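PDB 6JWS: 7,8-dihydro-6-hydroxymethylpterin pyrophosphokinase-dihydropteroate synthase from Plasmodium falciparum, which probably catalyses two successive steps of folate biosynthesis, pyrophosphorylation of 6-hydroxymethyl-7,8-dihydropterin by ATP and condensation of the resulting diphosphate with 4-aminobenzoate to 7,8-dihydropteroate. Local coordinates for residues G46-S52 / L166-T172. The protein carries 1 engineered substitution. Residues are numbered along the deposited sequence; the frame is centred on the assembly and turned at random.
Sequences GKIINTS and LTVVVKT. With CA (calcium ion), chain L.
V169 spreads its two methyls over two successive residues of the facing strand: CG1 lies 3.8 Å from I49 CG1, while CG2 lies 3.7 Å from N50 CB. The I49 branch reaches V169 because chi1 of 53° sets CG1 between its own backbone N and carbonyl carbon, and the two side chains then cross at a slant. The backbone explains this doubling. I49 N donates to V169 O at 2.9 Å and nearly straight (169°), N50 N makes a weak, bent bond to that same oxygen, and V169 N donates back to N50 O. Two residues, I49 and N50, thus face the single residue V169: a classic beta bulge. Before it the pairing is regular: K47 N to K171 O and K171 N to K47 O are both 2.8 Å. Their side chains share the V169 face, where K47 NZ and K171 NZ are 6.2 Å apart, like charges not in contact. I48, V168 and V170 point to the other face, against helix 30-44. Beyond the bulge, T51 CG2 meets V168 CG1 at 3.9 Å, and S52 substitutes its hydroxyl for a backbone acceptor: T167 N donates to S52 OG at 3.1 Å, nearly straight, while S52 N bonds T167 O. The amide of N50 turns away from this pairing, its ND2 bonded to Y110 and its OD1 to R569. At the opposite end G46, whose CA rests 3.2 Å from K171 O, directs its own carbonyl to calcium, which E42 and E99 also bind. With N-to-C directions 143° apart, the strands form a bulged antiparallel pair within the central sheet of the HPPK domain, where 163-172 is flanked by 16-24 and 46-57.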
ATOM      1  N   GLY B  46      20.174  16.453  39.847  1.00 27.50           N
ATOM      2  CA  GLY B  46      20.853  15.165  39.850  1.00 26.44           C
ATOM      3  C   GLY B  46      21.125  14.650  38.436  1.00 28.35           C
ATOM      4  O   GLY B  46      21.497  15.408  37.539  1.00 28.90           O
ATOM      5  N   LYS B  47      20.930  13.345  38.241  1.00 27.61           N
ATOM      6  CA  LYS B  47      21.197  12.768  36.940  1.00 26.58           C
ATOM      7  C   LYS B  47      19.932  12.188  36.301  1.00 24.09           C
ATOM      8  O   LYS B  47      19.319  11.275  36.857  1.00 22.79           O
ATOM      9  CB  LYS B  47      22.272  11.686  37.061  1.00 27.45           C
ATOM     10  CG  LYS B  47      22.633  11.104  35.710  1.00 27.86           C
ATOM     11  CD  LYS B  47      23.705  10.054  35.694  1.00 30.18           C
ATOM     12  CE  LYS B  47      24.311  10.077  34.307  1.00 33.04           C
ATOM     13  NZ  LYS B  47      24.753   8.728  33.917  1.00 40.95           N
ATOM     14  N   ILE B  48      19.615  12.657  35.085  1.00 21.32           N
ATOM     15  CA  ILE B  48      18.564  12.056  34.276  1.00 22.05           C
ATOM     16  C   ILE B  48      19.011  10.689  33.761  1.00 21.81           C
ATOM     17  O   ILE B  48      19.986  10.583  33.022  1.00 22.41           O
ATOM     18  CB  ILE B  48      18.163  12.989  33.118  1.00 23.30           C
ATOM     19  CG1 ILE B  48      17.626  14.318  33.653  1.00 22.69           C
ATOM     20  CG2 ILE B  48      17.154  12.291  32.207  1.00 21.95           C
ATOM     21  CD1 ILE B  48      17.440  15.387  32.598  1.00 24.92           C
ATOM     22  N   ILE B  49      18.265   9.642  34.130  1.00 19.91           N
ATOM     23  CA  ILE B  49      18.630   8.280  33.785  1.00 17.17           C
ATOM     24  C   ILE B  49      17.495   7.602  33.023  1.00 17.18           C
ATOM     25  O   ILE B  49      17.599   6.409  32.752  1.00 17.29           O
ATOM     26  CB  ILE B  49      18.995   7.457  35.039  1.00 18.33           C
ATOM     27  CG1 ILE B  49      17.890   7.520  36.096  1.00 17.28           C
ATOM     28  CG2 ILE B  49      20.357   7.835  35.611  1.00 17.75           C
ATOM     29  CD1 ILE B  49      18.092   6.551  37.227  1.00 16.78           C
ATOM     30  N   ASN B  50      16.405   8.334  32.721  1.00 16.38           N
ATOM     31  CA  ASN B  50      15.330   7.810  31.891  1.00 15.90           C
ATOM     32  C   ASN B  50      14.474   8.963  31.359  1.00 16.13           C
ATOM     33  O   ASN B  50      14.401  10.019  31.973  1.00 17.52           O
ATOM     34  CB  ASN B  50      14.548   6.680  32.579  1.00 15.80           C
ATOM     35  CG  ASN B  50      13.947   5.709  31.581  1.00 16.42           C
ATOM     36  OD1 ASN B  50      13.801   6.024  30.392  1.00 16.50           O
ATOM     37  ND2 ASN B  50      13.585   4.529  32.045  1.00 15.56           N
ATOM     38  N   THR B  51      13.887   8.784  30.170  1.00 15.56           N
ATOM     39  CA  THR B  51      12.959   9.732  29.587  1.00 15.07           C
ATOM     40  C   THR B  51      11.925   8.936  28.803  1.00 14.71           C
ATOM     41  O   THR B  51      12.190   7.808  28.401  1.00 16.35           O
ATOM     42  CB  THR B  51      13.634  10.722  28.622  1.00 17.14           C
ATOM     43  OG1 THR B  51      14.529  10.051  27.726  1.00 18.18           O
ATOM     44  CG2 THR B  51      14.358  11.866  29.307  1.00 18.22           C
ATOM     45  N   SER B  52      10.747   9.524  28.596  1.00 13.45           N
ATOM     46  CA  SER B  52       9.729   8.963  27.731  1.00 12.36           C
ATOM     47  C   SER B  52       9.870   9.646  26.374  1.00 12.11           C
ATOM     48  O   SER B  52      10.694  10.545  26.239  1.00 11.31           O
ATOM     49  CB  SER B  52       8.369   9.244  28.321  1.00 12.49           C
ATOM     50  OG  SER B  52       8.047  10.635  28.204  1.00 12.22           O
ATOM     51  N   LEU B 166       6.423  15.165  28.754  1.00 22.90           N
ATOM     52  CA  LEU B 166       7.551  14.260  28.787  1.00 24.13           C
ATOM     53  C   LEU B 166       7.799  13.899  30.245  1.00 21.55           C
ATOM     54  O   LEU B 166       7.750  14.783  31.092  1.00 24.29           O
ATOM     55  CB  LEU B 166       8.737  15.022  28.174  1.00 26.47           C
ATOM     56  CG  LEU B 166      10.125  14.484  28.486  1.00 26.99           C
ATOM     57  CD1 LEU B 166      10.336  13.199  27.722  1.00 29.28           C
ATOM     58  CD2 LEU B 166      11.170  15.495  28.072  1.00 30.74           C
ATOM     59  N   THR B 167       8.062  12.621  30.526  1.00 19.12           N
ATOM     60  CA  THR B 167       8.537  12.215  31.841  1.00 19.79           C
ATOM     61  C   THR B 167      10.053  11.991  31.829  1.00 21.93           C
ATOM     62  O   THR B 167      10.652  11.820  30.764  1.00 19.61           O
ATOM     63  CB  THR B 167       7.734  11.036  32.412  1.00 20.86           C
ATOM     64  OG1 THR B 167       7.818   9.887  31.560  1.00 18.99           O
ATOM     65  CG2 THR B 167       6.295  11.399  32.756  1.00 19.32           C
ATOM     66  N   VAL B 168      10.657  12.039  33.032  1.00 23.01           N
ATOM     67  CA  VAL B 168      12.073  11.800  33.264  1.00 24.09           C
ATOM     68  C   VAL B 168      12.229  11.086  34.604  1.00 24.96           C
ATOM     69  O   VAL B 168      11.476  11.350  35.536  1.00 26.76           O
ATOM     70  CB  VAL B 168      12.947  13.074  33.215  1.00 25.55           C
ATOM     71  CG1 VAL B 168      12.565  14.014  32.090  1.00 25.74           C
ATOM     72  CG2 VAL B 168      12.994  13.813  34.540  1.00 28.97           C
ATOM     73  N   VAL B 169      13.195  10.160  34.677  1.00 22.85           N
ATOM     74  CA  VAL B 169      13.645   9.628  35.952  1.00 21.69           C
ATOM     75  C   VAL B 169      14.967  10.310  36.311  1.00 24.22           C
ATOM     76  O   VAL B 169      15.871  10.416  35.472  1.00 27.22           O
ATOM     77  CB  VAL B 169      13.783   8.096  35.918  1.00 19.57           C
ATOM     78  CG1 VAL B 169      14.312   7.552  37.233  1.00 19.42           C
ATOM     79  CG2 VAL B 169      12.491   7.383  35.517  1.00 17.69           C
ATOM     80  N   VAL B 170      15.052  10.793  37.560  1.00 25.67           N
ATOM     81  CA  VAL B 170      16.206  11.500  38.096  1.00 25.36           C
ATOM     82  C   VAL B 170      16.767  10.716  39.283  1.00 26.78           C
ATOM     83  O   VAL B 170      16.034  10.309  40.189  1.00 27.44           O
ATOM     84  CB  VAL B 170      15.839  12.948  38.488  1.00 25.75           C
ATOM     85  CG1 VAL B 170      17.054  13.747  38.919  1.00 26.57           C
ATOM     86  CG2 VAL B 170      15.178  13.676  37.335  1.00 26.86           C
ATOM     87  N   LYS B 171      18.081  10.475  39.252  1.00 28.81           N
ATOM     88  CA  LYS B 171      18.808  10.075  40.451  1.00 29.62           C
ATOM     89  C   LYS B 171      19.250  11.370  41.128  1.00 30.61           C
ATOM     90  O   LYS B 171      20.024  12.132  40.543  1.00 27.50           O
ATOM     91  CB  LYS B 171      19.945   9.119  40.088  1.00 27.89           C
ATOM     92  CG  LYS B 171      20.854   8.630  41.213  1.00 29.76           C
ATOM     93  CD  LYS B 171      22.218   8.138  40.668  1.00 30.17           C
ATOM     94  CE  LYS B 171      22.349   6.641  40.426  1.00 30.18           C
ATOM     95  NZ  LYS B 171      23.398   6.320  39.420  1.00 26.41           N
ATOM     96  N   THR B 172      18.673  11.642  42.313  1.00 30.36           N
ATOM     97  CA  THR B 172      18.722  12.970  42.916  1.00 31.84           C
ATOM     98  C   THR B 172      19.451  12.954  44.259  1.00 31.52           C
ATOM     99  O   THR B 172      19.459  11.955  44.977  1.00 31.11           O
ATOM    100  CB  THR B 172      17.328  13.616  42.973  1.00 31.41           C
ATOM    101  OG1 THR B 172      17.522  15.020  43.129  1.00 31.73           O
ATOM    102  CG2 THR B 172      16.442  13.095  44.084  1.00 32.11           C
TER
HETATM  103 CA    CA L 804      23.636  16.388  36.772  1.00 35.75          CA
HETATM  104  O   HOH W   1      24.187  14.562  37.729  1.00 27.62           O
HETATM  105  O   HOH W   2      24.525  17.253  38.862  1.00 30.04           O